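Local coordinates for protein glutamate racemase (Francisella tularensis subsp. tularensis, PDB 3OUT) that belongs to the Asp/Glu/hydantoin racemase family, a two-domain alpha/beta fold built on parallel sheets, here holding D-glutamic acid in its pocket, at residues 5-9 and 223-228; 35-39 and 64-70; 117-123 and 143-149. All coordinates share one frame; numbering follows the deposited sequence. Where two conformers were deposited one is given.

Contact 1: residues 5-9 and 223-228; sequences LDNRP and KLLNTT
Asn7 reaches over to 223-228 with its amide oxygen, and the backbone N-H of Thr227 meets it in the carbonyl plane: Thr227 N to Asn7 OD1 is 3.0 Å, with 156° at the hydrogen. The amide comes within range because CG stands anti to the carbonyl carbon (chi1 -67°), and asparagine suits the place because its short, flat amide can stand in for a backbone acceptor where two loops pass without forming a sheet. The Thr228 methyl CG2 lies over the face of the Asn7 amide, 3.4 Å from Asn7 CG, the two side chains running past each other in opposite senses.

The Asn226 amide oxygen is used within its own segment. Asn226 OD1 accepts from Thr228 N in an Asx turn and from Thr228 OG1 at 2.7 Å, two bonds that fix the amide's rotation. Its ND2 donates to a water that in turn donates to Arg8 O.

At the other end, Leu224 CD2 lies 4.0 Å from Leu5 CB and 3.3 Å from Asp6 OD1, while Asp6 CB faces Leu225 O. Asp6 OD1 and Lys223 O, 3.1 Å apart, are two acceptors and form no hydrogen bond. One direct hydrogen bond and one water bridge therefore cross between the segments, with Lys71 bonding a carbonyl of each, Asp6 O and Leu224 O; the facing oxygens of Asp6 and Lys223 would probably repel mildly.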
loop_
_atom_site.group_PDB
_atom_site.type_symbol
_atom_site.label_atom_id
_atom_site.label_comp_id
_atom_site.label_asym_id
_atom_site.label_seq_id
_atom_site.Cartn_x
_atom_site.Cartn_y
_atom_site.Cartn_z
ATOM N N LEU B 5 -20.775 -12.496 21.390
ATOM C CA LEU B 5 -19.273 -12.319 21.395
ATOM C C LEU B 5 -18.538 -13.671 21.478
ATOM O O LEU B 5 -17.488 -13.872 20.842
ATOM C CB LEU B 5 -18.859 -11.439 22.567
ATOM C CG LEU B 5 -17.554 -10.649 22.540
ATOM C CD1 LEU B 5 -17.274 -9.945 21.185
ATOM C CD2 LEU B 5 -17.581 -9.610 23.709
ATOM N N ASP B 6 -19.107 -14.596 22.248
ATOM C CA ASP B 6 -18.505 -15.922 22.466
ATOM C C ASP B 6 -18.071 -16.652 21.210
ATOM O O ASP B 6 -17.065 -17.376 21.219
ATOM C CB ASP B 6 -19.534 -16.857 23.128
ATOM C CG ASP B 6 -19.886 -16.483 24.530
ATOM O OD1 ASP B 6 -19.227 -15.614 25.130
ATOM O OD2 ASP B 6 -20.847 -17.118 25.045
ATOM N N ASN B 7 -18.879 -16.556 20.164
ATOM C CA ASN B 7 -18.682 -17.375 18.963
ATOM C C ASN B 7 -17.988 -16.610 17.823
ATOM O O ASN B 7 -17.986 -17.042 16.677
ATOM C CB ASN B 7 -20.018 -17.989 18.526
ATOM C CG ASN B 7 -20.524 -19.000 19.528
ATOM O OD1 ASN B 7 -19.741 -19.616 20.242
ATOM N ND2 ASN B 7 -21.844 -19.161 19.610
ATOM N N ARG B 8 -17.395 -15.468 18.160
ATOM C CA ARG B 8 -16.572 -14.725 17.231
ATOM C C ARG B 8 -15.170 -15.337 17.197
ATOM O O ARG B 8 -14.757 -16.002 18.168
ATOM C CB ARG B 8 -16.525 -13.255 17.647
ATOM C CG ARG B 8 -17.811 -12.516 17.280
ATOM C CD ARG B 8 -17.978 -11.165 17.973
ATOM N NE ARG B 8 -19.374 -10.746 17.858
ATOM C CZ ARG B 8 -19.801 -9.488 17.838
ATOM N NH1 ARG B 8 -18.948 -8.482 17.942
ATOM N NH2 ARG B 8 -21.098 -9.246 17.711
ATOM N N PRO B 9 -14.441 -15.139 16.081
ATOM C CA PRO B 9 -13.092 -15.699 15.942
ATOM C C PRO B 9 -12.050 -14.930 16.741
ATOM O O PRO B 9 -12.230 -13.745 17.079
ATOM C CB PRO B 9 -12.808 -15.577 14.443
ATOM C CG PRO B 9 -13.632 -14.408 13.981
ATOM C CD PRO B 9 -14.809 -14.298 14.923
ATOM N N LYS B 223 -15.484 -15.860 30.397
ATOM C CA LYS B 223 -16.539 -16.712 29.836
ATOM C C LYS B 223 -16.812 -16.427 28.347
ATOM O O LYS B 223 -17.977 -16.334 27.919
ATOM C CB LYS B 223 -17.842 -16.553 30.648
ATOM C CG LYS B 223 -17.733 -16.848 32.156
ATOM C CD LYS B 223 -19.117 -16.764 32.872
ATOM C CE LYS B 223 -19.874 -18.113 32.920
ATOM N NZ LYS B 223 -21.032 -18.104 33.910
ATOM N N LEU B 224 -15.741 -16.278 27.566
ATOM C CA LEU B 224 -15.860 -15.973 26.135
ATOM C C LEU B 224 -15.379 -17.115 25.247
ATOM O O LEU B 224 -14.596 -16.910 24.346
ATOM C CB LEU B 224 -15.055 -14.719 25.834
ATOM C CG LEU B 224 -15.658 -13.407 26.327
ATOM C CD1 LEU B 224 -14.658 -12.265 26.054
ATOM C CD2 LEU B 224 -17.039 -13.154 25.677
ATOM N N LEU B 225 -15.876 -18.316 25.511
ATOM C CA LEU B 225 -15.479 -19.518 24.803
ATOM C C LEU B 225 -16.538 -19.955 23.805
ATOM O O LEU B 225 -17.748 -19.866 24.043
ATOM C CB LEU B 225 -15.195 -20.639 25.827
ATOM C CG LEU B 225 -14.127 -20.386 26.879
ATOM C CD1 LEU B 225 -14.120 -21.528 27.935
ATOM C CD2 LEU B 225 -12.766 -20.277 26.301
ATOM N N ASN B 226 -16.077 -20.422 22.648
ATOM C CA ASN B 226 -16.930 -20.842 21.562
ATOM C C ASN B 226 -17.716 -22.114 21.925
ATOM O O ASN B 226 -17.122 -23.121 22.309
ATOM C CB ASN B 226 -16.076 -21.010 20.288
ATOM C CG ASN B 226 -16.911 -21.301 19.032
ATOM O OD1 ASN B 226 -17.729 -22.203 19.024
ATOM N ND2 ASN B 226 -16.630 -20.578 17.944
ATOM N N THR B 227 -19.041 -22.027 21.831
ATOM C CA THR B 227 -19.936 -23.149 22.172
ATOM C C THR B 227 -20.727 -23.625 20.970
ATOM O O THR B 227 -21.812 -24.206 21.123
ATOM C CB THR B 227 -20.913 -22.713 23.277
ATOM O OG1 THR B 227 -21.682 -21.599 22.812
ATOM C CG2 THR B 227 -20.157 -22.303 24.532
ATOM N N THR B 228 -20.226 -23.370 19.765
ATOM C CA THR B 228 -20.830 -23.939 18.570
ATOM C C THR B 228 -20.365 -25.409 18.444
ATOM O O THR B 228 -19.337 -25.809 19.010
ATOM C CB THR B 228 -20.443 -23.188 17.310
ATOM O OG1 THR B 228 -19.063 -23.411 17.029
ATOM C CG2 THR B 228 -20.703 -21.686 17.473
HETATM O O HOH W 1 -14.244 -18.736 18.278
#

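Contact 2: residues 35-39 and 64-70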
loop_
_atom_site.group_PDB
_atom_site.type_symbol
_atom_site.label_atom_id
_atom_site.label_comp_id
_atom_site.label_asym_id
_atom_site.label_seq_id
_atom_site.Cartn_x
_atom_site.Cartn_y
_atom_site.Cartn_z
ATOM N N ILE B 35 -10.380 -19.191 14.191
ATOM C CA ILE B 35 -9.189 -18.335 14.141
ATOM C C ILE B 35 -9.098 -17.700 12.756
ATOM O O ILE B 35 -9.241 -18.380 11.726
ATOM C CB ILE B 35 -7.865 -19.136 14.421
ATOM C CG1 ILE B 35 -7.963 -19.948 15.737
ATOM C CG2 ILE B 35 -6.649 -18.178 14.407
ATOM C CD1 ILE B 35 -6.722 -20.771 16.051
ATOM N N ILE B 36 -8.805 -16.399 12.746
ATOM C CA ILE B 36 -8.452 -15.673 11.544
ATOM C C ILE B 36 -6.979 -15.286 11.711
ATOM O O ILE B 36 -6.643 -14.555 12.633
ATOM C CB ILE B 36 -9.270 -14.378 11.375
ATOM C CG1 ILE B 36 -10.742 -14.690 11.130
ATOM C CG2 ILE B 36 -8.662 -13.520 10.246
ATOM C CD1 ILE B 36 -11.663 -13.410 11.053
ATOM N N TYR B 37 -6.122 -15.822 10.855
ATOM C CA TYR B 37 -4.738 -15.419 10.771
ATOM C C TYR B 37 -4.613 -14.319 9.683
ATOM O O TYR B 37 -5.157 -14.479 8.567
ATOM C CB TYR B 37 -3.866 -16.605 10.375
ATOM C CG TYR B 37 -2.445 -16.205 10.008
ATOM C CD1 TYR B 37 -1.463 -16.071 10.981
ATOM C CD2 TYR B 37 -2.074 -15.987 8.680
ATOM C CE1 TYR B 37 -0.176 -15.659 10.670
ATOM C CE2 TYR B 37 -0.780 -15.571 8.361
ATOM C CZ TYR B 37 0.164 -15.427 9.326
ATOM O OH TYR B 37 1.461 -15.015 9.010
ATOM N N PHE B 38 -3.897 -13.250 10.008
ATOM C CA PHE B 38 -3.557 -12.220 9.016
ATOM C C PHE B 38 -2.077 -12.125 8.835
ATOM O O PHE B 38 -1.346 -11.878 9.806
ATOM C CB PHE B 38 -4.094 -10.836 9.382
ATOM C CG PHE B 38 -4.119 -9.876 8.204
ATOM C CD1 PHE B 38 -5.293 -9.674 7.510
ATOM C CD2 PHE B 38 -2.958 -9.279 7.751
ATOM C CE1 PHE B 38 -5.315 -8.873 6.376
ATOM C CE2 PHE B 38 -2.974 -8.459 6.634
ATOM C CZ PHE B 38 -4.175 -8.269 5.950
ATOM N N GLY B 39 -1.618 -12.254 7.606
ATOM C CA GLY B 39 -0.212 -12.008 7.316
ATOM C C GLY B 39 -0.085 -11.042 6.156
ATOM O O GLY B 39 -0.650 -11.278 5.071
ATOM N N PHE B 64 -8.585 -4.026 9.514
ATOM C CA PHE B 64 -9.120 -5.179 8.825
ATOM C C PHE B 64 -9.652 -6.188 9.833
ATOM O O PHE B 64 -10.747 -6.719 9.670
ATOM C CB PHE B 64 -8.036 -5.827 7.932
ATOM C CG PHE B 64 -8.511 -7.031 7.187
ATOM C CD1 PHE B 64 -8.586 -8.261 7.799
ATOM C CD2 PHE B 64 -8.920 -6.919 5.869
ATOM C CE1 PHE B 64 -9.032 -9.359 7.115
ATOM C CE2 PHE B 64 -9.381 -8.028 5.177
ATOM C CZ PHE B 64 -9.418 -9.256 5.809
ATOM N N LEU B 65 -8.899 -6.474 10.887
ATOM C CA LEU B 65 -9.349 -7.506 11.830
ATOM C C LEU B 65 -10.584 -7.080 12.606
ATOM O O LEU B 65 -11.464 -7.901 12.863
ATOM C CB LEU B 65 -8.219 -7.870 12.795
ATOM C CG LEU B 65 -7.108 -8.725 12.200
ATOM C CD1 LEU B 65 -5.928 -8.872 13.141
ATOM C CD2 LEU B 65 -7.614 -10.121 11.729
ATOM N N ILE B 66 -10.632 -5.806 12.994
ATOM C CA ILE B 66 -11.775 -5.270 13.748
ATOM C C ILE B 66 -13.045 -5.302 12.896
ATOM O O ILE B 66 -14.123 -5.610 13.399
ATOM C CB ILE B 66 -11.471 -3.892 14.351
ATOM C CG1 ILE B 66 -10.389 -4.019 15.432
ATOM C CG2 ILE B 66 -12.774 -3.206 14.876
ATOM C CD1 ILE B 66 -10.675 -4.897 16.704
ATOM N N ASP B 67 -12.921 -5.095 11.593
ATOM C CA ASP B 67 -14.045 -5.234 10.666
ATOM C C ASP B 67 -14.562 -6.656 10.556
ATOM O O ASP B 67 -15.736 -6.867 10.162
ATOM C CB ASP B 67 -13.652 -4.771 9.256
ATOM C CG ASP B 67 -13.893 -3.315 9.018
ATOM O OD1 ASP B 67 -14.177 -2.570 9.966
ATOM O OD2 ASP B 67 -13.742 -2.952 7.820
ATOM N N GLN B 68 -13.733 -7.642 10.914
ATOM C CA GLN B 68 -14.180 -9.056 10.954
ATOM C C GLN B 68 -14.806 -9.441 12.286
ATOM O O GLN B 68 -15.239 -10.610 12.476
ATOM C CB GLN B 68 -13.031 -10.035 10.694
ATOM C CG GLN B 68 -12.119 -9.725 9.550
ATOM C CD GLN B 68 -12.796 -9.430 8.259
ATOM O OE1 GLN B 68 -13.481 -10.308 7.707
ATOM N NE2 GLN B 68 -12.576 -8.186 7.721
ATOM N N GLU B 69 -14.863 -8.490 13.207
ATOM C CA GLU B 69 -15.500 -8.663 14.523
ATOM C C GLU B 69 -14.869 -9.828 15.288
ATOM O O GLU B 69 -15.572 -10.737 15.782
ATOM C CB GLU B 69 -17.020 -8.774 14.426
ATOM C CG GLU B 69 -17.661 -7.495 13.935
ATOM C CD GLU B 69 -19.179 -7.565 13.832
ATOM O OE1 GLU B 69 -19.748 -8.580 13.383
ATOM O OE2 GLU B 69 -19.789 -6.589 14.260
ATOM N N VAL B 70 -13.527 -9.825 15.354
ATOM C CA VAL B 70 -12.820 -10.752 16.245
ATOM C C VAL B 70 -13.178 -10.443 17.703
ATOM O O VAL B 70 -13.420 -9.279 18.035
ATOM C CB VAL B 70 -11.293 -10.735 16.043
ATOM C CG1 VAL B 70 -10.919 -11.218 14.606
ATOM C CG2 VAL B 70 -10.688 -9.331 16.310
#
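Phe38 and Phe64 meet obliquely, the ring planes at 59° and the centroids 5.0 Å apart: Phe38 CE1 lies over one face of Phe64, offset toward the rim, and Phe38 CD1 comes to 3.6 Å from Phe64 CD1. Two residues earlier on the same side of the strand, Ile36 turns both branches to the helix end. Its CG2 lies 3.9 Å from Leu65 CD2, the two side chains sliding past each other in opposite directions, while CD1 presses on Gln68 CB at 3.7 Å and reaches Val70 CG1. Branched isoleucine can thus fill two places at once, as a beta-branched residue well suited to a strand.

Gln68 belongs to both shells: CB and CG meet Ile36, while its amide turns back over Phe64. The bend at chi2 (-50°) places Gln68 NE2 3.7 Å above the centre of the Phe64 ring, on the face opposite Phe38. The same NE2 donates to Phe64 O at 3.0 Å, and OE1 accepts from Arg51 of the second subunit. Glu69, with positive phi just past the helix, carries its carboxylate to His133 and Asn126 of that subunit.

This is the helix-on-sheet packing of an alpha/beta fold, helix 51-67 lying against strand 35-39. No hydrogen bond crosses between the two segments; apolar surfaces hold them, and the amide of Gln68, bonded at both its ends, keeps Phe64 between a polar group and a second ring and links this buried layer to the subunit interface.

Contact 3: residues 117-123 and 143-149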
loop_
_atom_site.group_PDB
_atom_site.type_symbol
_atom_site.label_atom_id
_atom_site.label_comp_id
_atom_site.label_asym_id
_atom_site.label_seq_id
_atom_site.Cartn_x
_atom_site.Cartn_y
_atom_site.Cartn_z
ATOM N N ILE B 117 17.583 -11.424 21.652
ATOM C CA ILE B 117 17.883 -11.310 20.217
ATOM C C ILE B 117 16.572 -11.106 19.498
ATOM O O ILE B 117 15.551 -11.704 19.871
ATOM C CB ILE B 117 18.643 -12.523 19.605
ATOM C CG1 ILE B 117 17.992 -13.875 19.964
ATOM C CG2 ILE B 117 20.123 -12.478 20.069
ATOM C CD1 ILE B 117 18.536 -15.117 19.228
ATOM N N ALA B 118 16.611 -10.297 18.437
ATOM C CA ALA B 118 15.403 -9.962 17.698
ATOM C C ALA B 118 15.768 -9.251 16.419
ATOM O O ALA B 118 16.940 -9.000 16.157
ATOM C CB ALA B 118 14.441 -9.056 18.592
ATOM N N THR B 119 14.757 -8.862 15.664
ATOM C CA THR B 119 15.010 -8.085 14.447
ATOM C C THR B 119 15.645 -6.735 14.763
ATOM O O THR B 119 15.532 -6.205 15.880
ATOM C CB THR B 119 13.736 -7.796 13.654
ATOM O OG1 THR B 119 12.875 -6.963 14.455
ATOM C CG2 THR B 119 12.982 -9.055 13.203
ATOM N N PRO B 120 16.312 -6.153 13.767
ATOM C CA PRO B 120 16.836 -4.792 13.977
ATOM C C PRO B 120 15.785 -3.805 14.470
ATOM O O PRO B 120 16.059 -3.038 15.410
ATOM C CB PRO B 120 17.411 -4.442 12.578
ATOM C CG PRO B 120 17.809 -5.728 12.040
ATOM C CD PRO B 120 16.705 -6.674 12.447
ATOM N N ALA B 121 14.580 -3.802 13.879
ATOM C CA ALA B 121 13.512 -2.904 14.346
ATOM C C ALA B 121 13.170 -3.134 15.812
ATOM O O ALA B 121 13.051 -2.186 16.573
ATOM C CB ALA B 121 12.264 -2.991 13.475
ATOM N N THR B 122 13.052 -4.397 16.218
ATOM C CA THR B 122 12.690 -4.683 17.585
ATOM C C THR B 122 13.764 -4.197 18.528
ATOM O O THR B 122 13.456 -3.622 19.563
ATOM C CB THR B 122 12.394 -6.195 17.763
ATOM O OG1 THR B 122 11.259 -6.539 16.959
ATOM C CG2 THR B 122 12.174 -6.616 19.253
ATOM N N ILE B 123 15.023 -4.529 18.245
ATOM C CA ILE B 123 16.098 -4.201 19.187
ATOM C C ILE B 123 16.274 -2.670 19.217
ATOM O O ILE B 123 16.349 -2.069 20.295
ATOM C CB ILE B 123 17.425 -4.885 18.817
ATOM C CG1 ILE B 123 17.318 -6.401 18.919
ATOM C CG2 ILE B 123 18.569 -4.330 19.715
ATOM C CD1 ILE B 123 16.970 -6.940 20.302
ATOM N N SER B 143 21.064 -6.753 24.639
ATOM C CA SER B 143 20.291 -6.940 23.423
ATOM C C SER B 143 21.187 -6.888 22.204
ATOM O O SER B 143 22.110 -6.051 22.134
ATOM C CB SER B 143 19.256 -5.831 23.320
ATOM O OG SER B 143 18.334 -5.834 24.402
ATOM N N ASN B 144 20.912 -7.754 21.230
ATOM C CA ASN B 144 21.663 -7.743 19.969
ATOM C C ASN B 144 20.752 -8.110 18.795
ATOM O O ASN B 144 20.122 -9.136 18.834
ATOM C CB ASN B 144 22.853 -8.702 20.025
ATOM C CG ASN B 144 23.969 -8.331 19.044
ATOM O OD1 ASN B 144 24.243 -7.148 18.825
ATOM N ND2 ASN B 144 24.637 -9.350 18.478
ATOM N N PRO B 145 20.733 -7.271 17.724
ATOM C CA PRO B 145 19.949 -7.649 16.542
ATOM C C PRO B 145 20.589 -8.818 15.764
ATOM O O PRO B 145 21.808 -8.988 15.786
ATOM C CB PRO B 145 19.925 -6.363 15.717
ATOM C CG PRO B 145 21.073 -5.633 16.096
ATOM C CD PRO B 145 21.420 -5.993 17.522
ATOM N N CYS B 146 19.765 -9.639 15.104
ATOM C CA CYS B 146 20.262 -10.747 14.292
ATOM C C CYS B 146 19.688 -10.615 12.895
ATOM O O CYS B 146 18.909 -11.462 12.448
ATOM C CB CYS B 146 19.864 -12.082 14.884
ATOM S SG CYS B 146 20.558 -12.416 16.559
ATOM N N GLY B 147 20.073 -9.544 12.206
ATOM C CA GLY B 147 19.388 -9.141 10.969
ATOM C C GLY B 147 19.165 -10.220 9.923
ATOM O O GLY B 147 18.066 -10.318 9.354
ATOM N N LEU B 148 20.185 -11.051 9.670
ATOM C CA LEU B 148 20.095 -12.073 8.631
ATOM C C LEU B 148 19.208 -13.257 8.966
ATOM O O LEU B 148 18.773 -13.968 8.041
ATOM C CB LEU B 148 21.468 -12.607 8.226
ATOM C CG LEU B 148 21.629 -13.422 6.927
ATOM C CD1 LEU B 148 20.990 -12.733 5.682
ATOM C CD2 LEU B 148 23.117 -13.704 6.665
ATOM N N PHE B 149 18.887 -13.469 10.248
ATOM C CA PHE B 149 18.197 -14.709 10.586
ATOM C C PHE B 149 16.847 -14.924 9.861
ATOM O O PHE B 149 16.534 -16.039 9.434
ATOM C CB PHE B 149 17.940 -14.802 12.098
ATOM C CG PHE B 149 19.078 -15.357 12.949
ATOM C CD1 PHE B 149 20.285 -15.813 12.429
ATOM C CD2 PHE B 149 18.900 -15.394 14.326
ATOM C CE1 PHE B 149 21.256 -16.352 13.257
ATOM C CE2 PHE B 149 19.903 -15.877 15.175
ATOM C CZ PHE B 149 21.054 -16.382 14.636
#
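Ile117 and Ile123 bury much surface against 143-149, near the C-terminal ends of the parallel strands 113-118 and 140-145 in the four-stranded parallel sheet of an alpha/beta domain, where the chain after the first turns into helix 120-125. The Ile117 side chain covers the cysteine: CG2 lies 3.5 Å from Cys146 SG, while CD1 comes up to the edge of the Phe149 ring, near its plane. CG1 sits between the backbone N and the carbonyl carbon (chi1 49°), which sends that branch toward the ring and leaves CG2 for the sulfur.

Ile123, one helical turn on from Pro120, crosses Pro145 at about a right angle. Its CD1 reaches Ser143 CB at 3.9 Å, and its CG2 touches Pro145 CD. Pro145 in turn lays CB against Pro120 CA; Pro120, lacking an N-H, is well suited to the first turn of a helix, where that group needs no partner within it.

Before Pro120, Thr119 caps the helix, its OG1 accepting from Thr122 N at 3.1 Å. That hydroxyl also bonds Thr79, and Thr119 touches the bound D-glutamic acid. The two segments are also joined directly: Cys146 N donates to Ala118 O, 3.1 Å away.

Overall arrangement
Contacts 1 and 2 form one continuous patch on the same side of the chain's centre, their own centres 15 Å apart: Pro9 CG rests on Ile36 CD1 at 3.7 Å, and Pro9 O lies 3.3 Å from Val70 CB. Contact 3 is on the opposite side, about 27 Å from contact 2 and 37 Å from contact 1, centre to centre, and touches neither. Contact 2 belongs to the six-stranded sheet and contact 3 to the four-stranded one, with D-glutamic acid bound between. Contact 3 reaches the pocket directly, the side chain of Thr119 being about 4 Å from the bound D-glutamic acid. In contact 2, the side chain of Phe38 is about 11 Å from the bound D-glutamic acid.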